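Local coordinates for uncharacterized protein (Sulfolobus tokodaii, PDB 2PD2), which is of unknown function but belongs to the DsrE/DsrF-like family, whose better-known members take part in sulfur metabolism, at residues A[33-44]-A[63-74]. Sequence-based numbering, arbitrary orientation.
Sequences EVVLHQSAIKAL and LIVGCENSIRSQ
Strand 31-36, here from Glu33 on, is central in the five-stranded parallel sheet of this DsrE-like alpha/beta fold and pairs with its neighbour, 63-67. The two form a beta-alpha-beta unit through helix 51-59. The bridges run in step from Glu33–Leu63 to Leu36–Gly66. Val34 and Leu36 each use both N and O in the ladder. The bond from Val34 N to Leu63 O is 2.7 Å long and nearly straight (168° at the hydrogen). On one sheet face, Glu33 runs alongside Leu63, and its OE2 comes within 3.7 Å of Val65 CG2. Helix 91-100 covers this face, where Glu94 puts a second carboxylate close to Glu33. On the other face, Leu44 CD2 meets Ile64 CG2 at 3.8 Å.

Beyond the strands, the 3-10 segment 39-44 packs against helix 68-73. Ile41 CD1 and Leu44 CD1 both rest against Gly66 CA, at 3.6 and 3.8 Å. The side chains of Ile41 and Ile71 cross at about a right angle, CG1 to CG1 at 3.6 Å. Chi1 of -170° sets Ile41 CG2 between its own backbone N and carbonyl carbon, where it packs on Gln74 CG. One water bridges Lys42 NZ and Gln74 OE1. Cys67 is the N-cap of the helix, and its SG accepts from Ser70 N at 3.3 Å. Ser70 OG accepts a bent bond (140° at the hydrogen) of 2.7 Å from Gln38 N.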
ATOM      1  N   GLU A  33      -5.144   0.087 -15.061  1.00 17.23           N
ATOM      2  CA  GLU A  33      -4.078  -0.864 -15.350  1.00 17.03           C
ATOM      3  C   GLU A  33      -3.763  -1.558 -14.030  1.00 17.11           C
ATOM      4  O   GLU A  33      -3.461  -0.906 -13.033  1.00 18.50           O
ATOM      5  CB  GLU A  33      -2.800  -0.184 -15.851  1.00 17.79           C
ATOM      6  CG  GLU A  33      -1.663  -1.194 -16.033  1.00 15.57           C
ATOM      7  CD  GLU A  33      -0.358  -0.567 -16.501  1.00 18.15           C
ATOM      8  OE1 GLU A  33      -0.402   0.423 -17.256  1.00 15.56           O
ATOM      9  OE2 GLU A  33       0.715  -1.081 -16.129  1.00 20.59           O
ATOM     10  N   VAL A  34      -3.844  -2.877 -14.019  1.00 15.30           N
ATOM     11  CA  VAL A  34      -3.563  -3.620 -12.805  1.00 15.97           C
ATOM     12  C   VAL A  34      -2.246  -4.358 -12.952  1.00 15.34           C
ATOM     13  O   VAL A  34      -2.076  -5.169 -13.865  1.00 16.39           O
ATOM     14  CB  VAL A  34      -4.667  -4.645 -12.501  1.00 18.01           C
ATOM     15  CG1 VAL A  34      -4.389  -5.310 -11.156  1.00 14.93           C
ATOM     16  CG2 VAL A  34      -6.031  -3.959 -12.490  1.00 17.34           C
ATOM     17  N   VAL A  35      -1.321  -4.075 -12.046  1.00 14.98           N
ATOM     18  CA  VAL A  35      -0.004  -4.704 -12.055  1.00 13.37           C
ATOM     19  C   VAL A  35       0.130  -5.718 -10.917  1.00 17.79           C
ATOM     20  O   VAL A  35       0.072  -5.351  -9.739  1.00 14.53           O
ATOM     21  CB  VAL A  35       1.110  -3.648 -11.881  1.00 15.09           C
ATOM     22  CG1 VAL A  35       2.481  -4.337 -11.799  1.00 14.90           C
ATOM     23  CG2 VAL A  35       1.067  -2.651 -13.032  1.00 14.52           C
ATOM     24  N   LEU A  36       0.309  -6.990 -11.266  1.00 15.79           N
ATOM     25  CA  LEU A  36       0.477  -8.016 -10.244  1.00 16.60           C
ATOM     26  C   LEU A  36       1.936  -8.453 -10.147  1.00 17.49           C
ATOM     27  O   LEU A  36       2.561  -8.784 -11.159  1.00 13.56           O
ATOM     28  CB  LEU A  36      -0.416  -9.226 -10.531  1.00 16.91           C
ATOM     29  CG  LEU A  36      -1.931  -8.960 -10.563  1.00 14.43           C
ATOM     30  CD1 LEU A  36      -2.333  -8.426 -11.938  1.00 16.50           C
ATOM     31  CD2 LEU A  36      -2.683 -10.242 -10.276  1.00 17.04           C
ATOM     32  N   HIS A  37       2.483  -8.419  -8.931  1.00 14.57           N
ATOM     33  CA  HIS A  37       3.855  -8.839  -8.713  1.00 17.09           C
ATOM     34  C   HIS A  37       4.005  -9.624  -7.418  1.00 16.66           C
ATOM     35  O   HIS A  37       3.022  -9.858  -6.700  1.00 15.84           O
ATOM     36  CB  HIS A  37       4.832  -7.648  -8.777  1.00 16.37           C
ATOM     37  CG  HIS A  37       4.661  -6.636  -7.685  1.00 18.68           C
ATOM     38  ND1 HIS A  37       5.655  -6.359  -6.773  1.00 19.20           N
ATOM     39  CD2 HIS A  37       3.645  -5.784  -7.403  1.00 18.94           C
ATOM     40  CE1 HIS A  37       5.262  -5.383  -5.975  1.00 19.91           C
ATOM     41  NE2 HIS A  37       4.048  -5.014  -6.339  1.00 18.16           N
ATOM     42  N   GLN A  38       5.233 -10.036  -7.123  1.00 12.16           N
ATOM     43  CA  GLN A  38       5.495 -10.875  -5.957  1.00 15.88           C
ATOM     44  C   GLN A  38       4.600 -12.118  -6.102  1.00 16.46           C
ATOM     45  O   GLN A  38       4.358 -12.573  -7.214  1.00 16.75           O
ATOM     46  CB  GLN A  38       5.199 -10.143  -4.647  1.00 15.81           C
ATOM     47  CG  GLN A  38       6.120  -8.956  -4.368  1.00 16.99           C
ATOM     48  CD  GLN A  38       6.049  -8.484  -2.921  1.00 20.70           C
ATOM     49  OE1 GLN A  38       5.156  -8.881  -2.168  1.00 19.27           O
ATOM     50  NE2 GLN A  38       6.992  -7.630  -2.527  1.00 13.80           N
ATOM     51  N   SER A  39       4.087 -12.655  -5.002  1.00 16.53           N
ATOM     52  CA  SER A  39       3.276 -13.870  -5.075  1.00 17.54           C
ATOM     53  C   SER A  39       1.952 -13.744  -5.812  1.00 18.47           C
ATOM     54  O   SER A  39       1.397 -14.740  -6.280  1.00 17.80           O
ATOM     55  CB  SER A  39       3.014 -14.424  -3.669  1.00 18.50           C
ATOM     56  OG  SER A  39       2.173 -13.562  -2.929  1.00 19.19           O
ATOM     57  N   ALA A  40       1.442 -12.525  -5.933  1.00 15.76           N
ATOM     58  CA  ALA A  40       0.165 -12.328  -6.605  1.00 14.57           C
ATOM     59  C   ALA A  40       0.204 -12.753  -8.078  1.00 13.88           C
ATOM     60  O   ALA A  40      -0.836 -13.005  -8.685  1.00 16.51           O
ATOM     61  CB  ALA A  40      -0.279 -10.859  -6.473  1.00 13.11           C
ATOM     62  N   ILE A  41       1.400 -12.847  -8.652  1.00 16.66           N
ATOM     63  CA  ILE A  41       1.523 -13.243 -10.056  1.00 16.32           C
ATOM     64  C   ILE A  41       0.837 -14.593 -10.313  1.00 20.58           C
ATOM     65  O   ILE A  41       0.364 -14.865 -11.419  1.00 19.18           O
ATOM     66  CB  ILE A  41       3.015 -13.352 -10.484  1.00 21.87           C
ATOM     67  CG1 ILE A  41       3.123 -13.526 -11.998  1.00 22.19           C
ATOM     68  CG2 ILE A  41       3.674 -14.545  -9.794  1.00 21.33           C
ATOM     69  CD1 ILE A  41       2.695 -12.302 -12.783  1.00 25.89           C
ATOM     70  N   LYS A  42       0.774 -15.433  -9.286  1.00 18.28           N
ATOM     71  CA  LYS A  42       0.163 -16.747  -9.438  1.00 20.06           C
ATOM     72  C   LYS A  42      -1.303 -16.672  -9.839  1.00 21.74           C
ATOM     73  O   LYS A  42      -1.851 -17.627 -10.389  1.00 20.54           O
ATOM     74  CB  LYS A  42       0.318 -17.557  -8.150  1.00 22.76           C
ATOM     75  CG  LYS A  42       1.761 -17.938  -7.852  1.00 20.13           C
ATOM     76  CD  LYS A  42       1.878 -18.791  -6.599  1.00 26.13           C
ATOM     77  CE  LYS A  42       1.519 -18.014  -5.344  1.00 25.40           C
ATOM     78  NZ  LYS A  42       1.594 -18.892  -4.135  1.00 26.13           N
ATOM     79  N   ALA A  43      -1.936 -15.532  -9.581  1.00 20.97           N
ATOM     80  CA  ALA A  43      -3.334 -15.375  -9.933  1.00 16.74           C
ATOM     81  C   ALA A  43      -3.525 -15.309 -11.443  1.00 18.72           C
ATOM     82  O   ALA A  43      -4.645 -15.453 -11.928  1.00 18.32           O
ATOM     83  CB  ALA A  43      -3.915 -14.118  -9.276  1.00 19.56           C
ATOM     84  N   LEU A  44      -2.443 -15.100 -12.191  1.00 16.29           N
ATOM     85  CA  LEU A  44      -2.552 -15.023 -13.649  1.00 17.54           C
ATOM     86  C   LEU A  44      -2.328 -16.369 -14.343  1.00 20.36           C
ATOM     87  O   LEU A  44      -2.236 -16.433 -15.568  1.00 21.26           O
ATOM     88  CB  LEU A  44      -1.568 -13.985 -14.215  1.00 12.63           C
ATOM     89  CG  LEU A  44      -1.708 -12.563 -13.665  1.00 13.85           C
ATOM     90  CD1 LEU A  44      -0.733 -11.639 -14.371  1.00 18.36           C
ATOM     91  CD2 LEU A  44      -3.133 -12.075 -13.853  1.00 13.47           C
ATOM     92  N   LEU A  63      -6.490  -3.105 -18.344  1.00 15.20           N
ATOM     93  CA  LEU A  63      -5.182  -3.651 -18.701  1.00 14.68           C
ATOM     94  C   LEU A  63      -4.615  -4.480 -17.553  1.00 16.37           C
ATOM     95  O   LEU A  63      -4.375  -3.954 -16.458  1.00 16.70           O
ATOM     96  CB  LEU A  63      -4.208  -2.511 -19.043  1.00 16.19           C
ATOM     97  CG  LEU A  63      -2.771  -2.894 -19.423  1.00 20.01           C
ATOM     98  CD1 LEU A  63      -2.790  -3.840 -20.634  1.00 13.81           C
ATOM     99  CD2 LEU A  63      -1.968  -1.628 -19.743  1.00 19.69           C
ATOM    100  N   ILE A  64      -4.406  -5.771 -17.800  1.00 15.79           N
ATOM    101  CA  ILE A  64      -3.869  -6.675 -16.780  1.00 17.70           C
ATOM    102  C   ILE A  64      -2.397  -6.928 -17.076  1.00 18.30           C
ATOM    103  O   ILE A  64      -2.052  -7.454 -18.131  1.00 20.78           O
ATOM    104  CB  ILE A  64      -4.621  -8.028 -16.758  1.00 16.15           C
ATOM    105  CG1 ILE A  64      -6.121  -7.797 -16.530  1.00 16.19           C
ATOM    106  CG2 ILE A  64      -4.051  -8.916 -15.659  1.00 16.22           C
ATOM    107  CD1 ILE A  64      -6.454  -7.020 -15.246  1.00 14.72           C
ATOM    108  N   VAL A  65      -1.534  -6.564 -16.130  1.00 14.67           N
ATOM    109  CA  VAL A  65      -0.092  -6.694 -16.309  1.00 15.18           C
ATOM    110  C   VAL A  65       0.603  -7.566 -15.265  1.00 17.48           C
ATOM    111  O   VAL A  65       0.371  -7.424 -14.064  1.00 15.42           O
ATOM    112  CB  VAL A  65       0.563  -5.282 -16.305  1.00 20.24           C
ATOM    113  CG1 VAL A  65       2.073  -5.391 -16.293  1.00 17.11           C
ATOM    114  CG2 VAL A  65       0.106  -4.500 -17.528  1.00 21.21           C
ATOM    115  N   GLY A  66       1.469  -8.461 -15.733  1.00 16.77           N
ATOM    116  CA  GLY A  66       2.204  -9.331 -14.829  1.00 18.41           C
ATOM    117  C   GLY A  66       3.686  -8.990 -14.801  1.00 19.12           C
ATOM    118  O   GLY A  66       4.269  -8.635 -15.829  1.00 22.01           O
ATOM    119  N   CYS A  67       4.299  -9.097 -13.624  1.00 19.82           N
ATOM    120  CA  CYS A  67       5.720  -8.797 -13.452  1.00 18.07           C
ATOM    121  C   CYS A  67       6.625  -9.959 -13.869  1.00 19.04           C
ATOM    122  O   CYS A  67       6.496 -11.068 -13.351  1.00 20.46           O
ATOM    123  CB  CYS A  67       5.996  -8.436 -11.987  1.00 15.95           C
ATOM    124  SG  CYS A  67       7.755  -8.353 -11.554  1.00 17.95           S
ATOM    125  N   GLU A  68       7.542  -9.697 -14.797  1.00 19.95           N
ATOM    126  CA  GLU A  68       8.478 -10.717 -15.285  1.00 20.05           C
ATOM    127  C   GLU A  68       9.381 -11.235 -14.165  1.00 19.78           C
ATOM    128  O   GLU A  68       9.628 -12.436 -14.069  1.00 20.02           O
ATOM    129  CB  GLU A  68       9.336 -10.144 -16.419  1.00 26.39           C
ATOM    130  CG  GLU A  68      10.488 -11.030 -16.890  1.00 36.90           C
ATOM    131  CD  GLU A  68      10.027 -12.258 -17.645  1.00 47.38           C
ATOM    132  OE1 GLU A  68       9.220 -12.114 -18.587  1.00 53.57           O
ATOM    133  OE2 GLU A  68      10.482 -13.372 -17.305  1.00 56.17           O
ATOM    134  N   ASN A  69       9.883 -10.335 -13.323  1.00 19.11           N
ATOM    135  CA  ASN A  69      10.738 -10.758 -12.214  1.00 20.10           C
ATOM    136  C   ASN A  69       9.993 -11.744 -11.330  1.00 19.50           C
ATOM    137  O   ASN A  69      10.556 -12.742 -10.877  1.00 18.05           O
ATOM    138  CB  ASN A  69      11.179  -9.566 -11.359  1.00 21.69           C
ATOM    139  CG  ASN A  69      12.230  -8.717 -12.039  1.00 30.23           C
ATOM    140  OD1 ASN A  69      13.157  -9.239 -12.668  1.00 32.07           O
ATOM    141  ND2 ASN A  69      12.108  -7.403 -11.903  1.00 22.12           N
ATOM    142  N   SER A  70       8.718 -11.454 -11.089  1.00 17.07           N
ATOM    143  CA  SER A  70       7.883 -12.303 -10.247  1.00 20.80           C
ATOM    144  C   SER A  70       7.558 -13.628 -10.937  1.00 22.19           C
ATOM    145  O   SER A  70       7.537 -14.679 -10.296  1.00 19.73           O
ATOM    146  CB  SER A  70       6.602 -11.555  -9.878  1.00 21.51           C
ATOM    147  OG  SER A  70       6.918 -10.374  -9.160  1.00 22.78           O
ATOM    148  N   ILE A  71       7.292 -13.578 -12.240  1.00 22.90           N
ATOM    149  CA  ILE A  71       7.020 -14.802 -12.989  1.00 23.20           C
ATOM    150  C   ILE A  71       8.233 -15.720 -12.842  1.00 25.68           C
ATOM    151  O   ILE A  71       8.085 -16.913 -12.591  1.00 23.20           O
ATOM    152  CB  ILE A  71       6.794 -14.508 -14.491  1.00 21.21           C
ATOM    153  CG1 ILE A  71       5.439 -13.832 -14.681  1.00 19.73           C
ATOM    154  CG2 ILE A  71       6.883 -15.802 -15.312  1.00 22.05           C
ATOM    155  CD1 ILE A  71       5.203 -13.345 -16.096  1.00 22.80           C
ATOM    156  N   ARG A  72       9.431 -15.153 -12.981  1.00 27.67           N
ATOM    157  CA  ARG A  72      10.670 -15.928 -12.873  1.00 30.66           C
ATOM    158  C   ARG A  72      10.936 -16.493 -11.483  1.00 30.67           C
ATOM    159  O   ARG A  72      11.313 -17.656 -11.347  1.00 32.34           O
ATOM    160  CB  ARG A  72      11.871 -15.080 -13.305  1.00 37.62           C
ATOM    161  CG  ARG A  72      11.878 -14.707 -14.781  1.00 47.39           C
ATOM    162  CD  ARG A  72      13.097 -13.857 -15.128  1.00 60.43           C
ATOM    163  NE  ARG A  72      13.146 -13.503 -16.546  1.00 69.90           N
ATOM    164  CZ  ARG A  72      14.151 -12.845 -17.119  1.00 74.26           C
ATOM    165  NH1 ARG A  72      15.196 -12.464 -16.395  1.00 78.10           N
ATOM    166  NH2 ARG A  72      14.114 -12.568 -18.415  1.00 76.74           N
ATOM    167  N   SER A  73      10.748 -15.678 -10.451  1.00 24.99           N
ATOM    168  CA  SER A  73      10.982 -16.138  -9.085  1.00 27.63           C
ATOM    169  C   SER A  73       9.955 -17.181  -8.625  1.00 25.06           C
ATOM    170  O   SER A  73      10.223 -17.955  -7.709  1.00 24.89           O
ATOM    171  CB  SER A  73      10.996 -14.948  -8.117  1.00 30.09           C
ATOM    172  OG  SER A  73       9.751 -14.273  -8.110  1.00 38.55           O
ATOM    173  N   GLN A  74       8.784 -17.200  -9.253  1.00 19.86           N
ATOM    174  CA  GLN A  74       7.750 -18.173  -8.902  1.00 22.69           C
ATOM    175  C   GLN A  74       7.851 -19.394  -9.817  1.00 24.05           C
ATOM    176  O   GLN A  74       6.994 -20.278  -9.793  1.00 26.33           O
ATOM    177  CB  GLN A  74       6.358 -17.546  -9.038  1.00 23.24           C
ATOM    178  CG  GLN A  74       6.001 -16.524  -7.957  1.00 21.43           C
ATOM    179  CD  GLN A  74       5.866 -17.156  -6.589  1.00 27.35           C
ATOM    180  OE1 GLN A  74       5.360 -18.272  -6.455  1.00 27.81           O
ATOM    181  NE2 GLN A  74       6.303 -16.441  -5.563  1.00 26.99           N
TER
HETATM  182  O   HOH W   1       4.580 -19.616  -4.235  1.00 26.28           O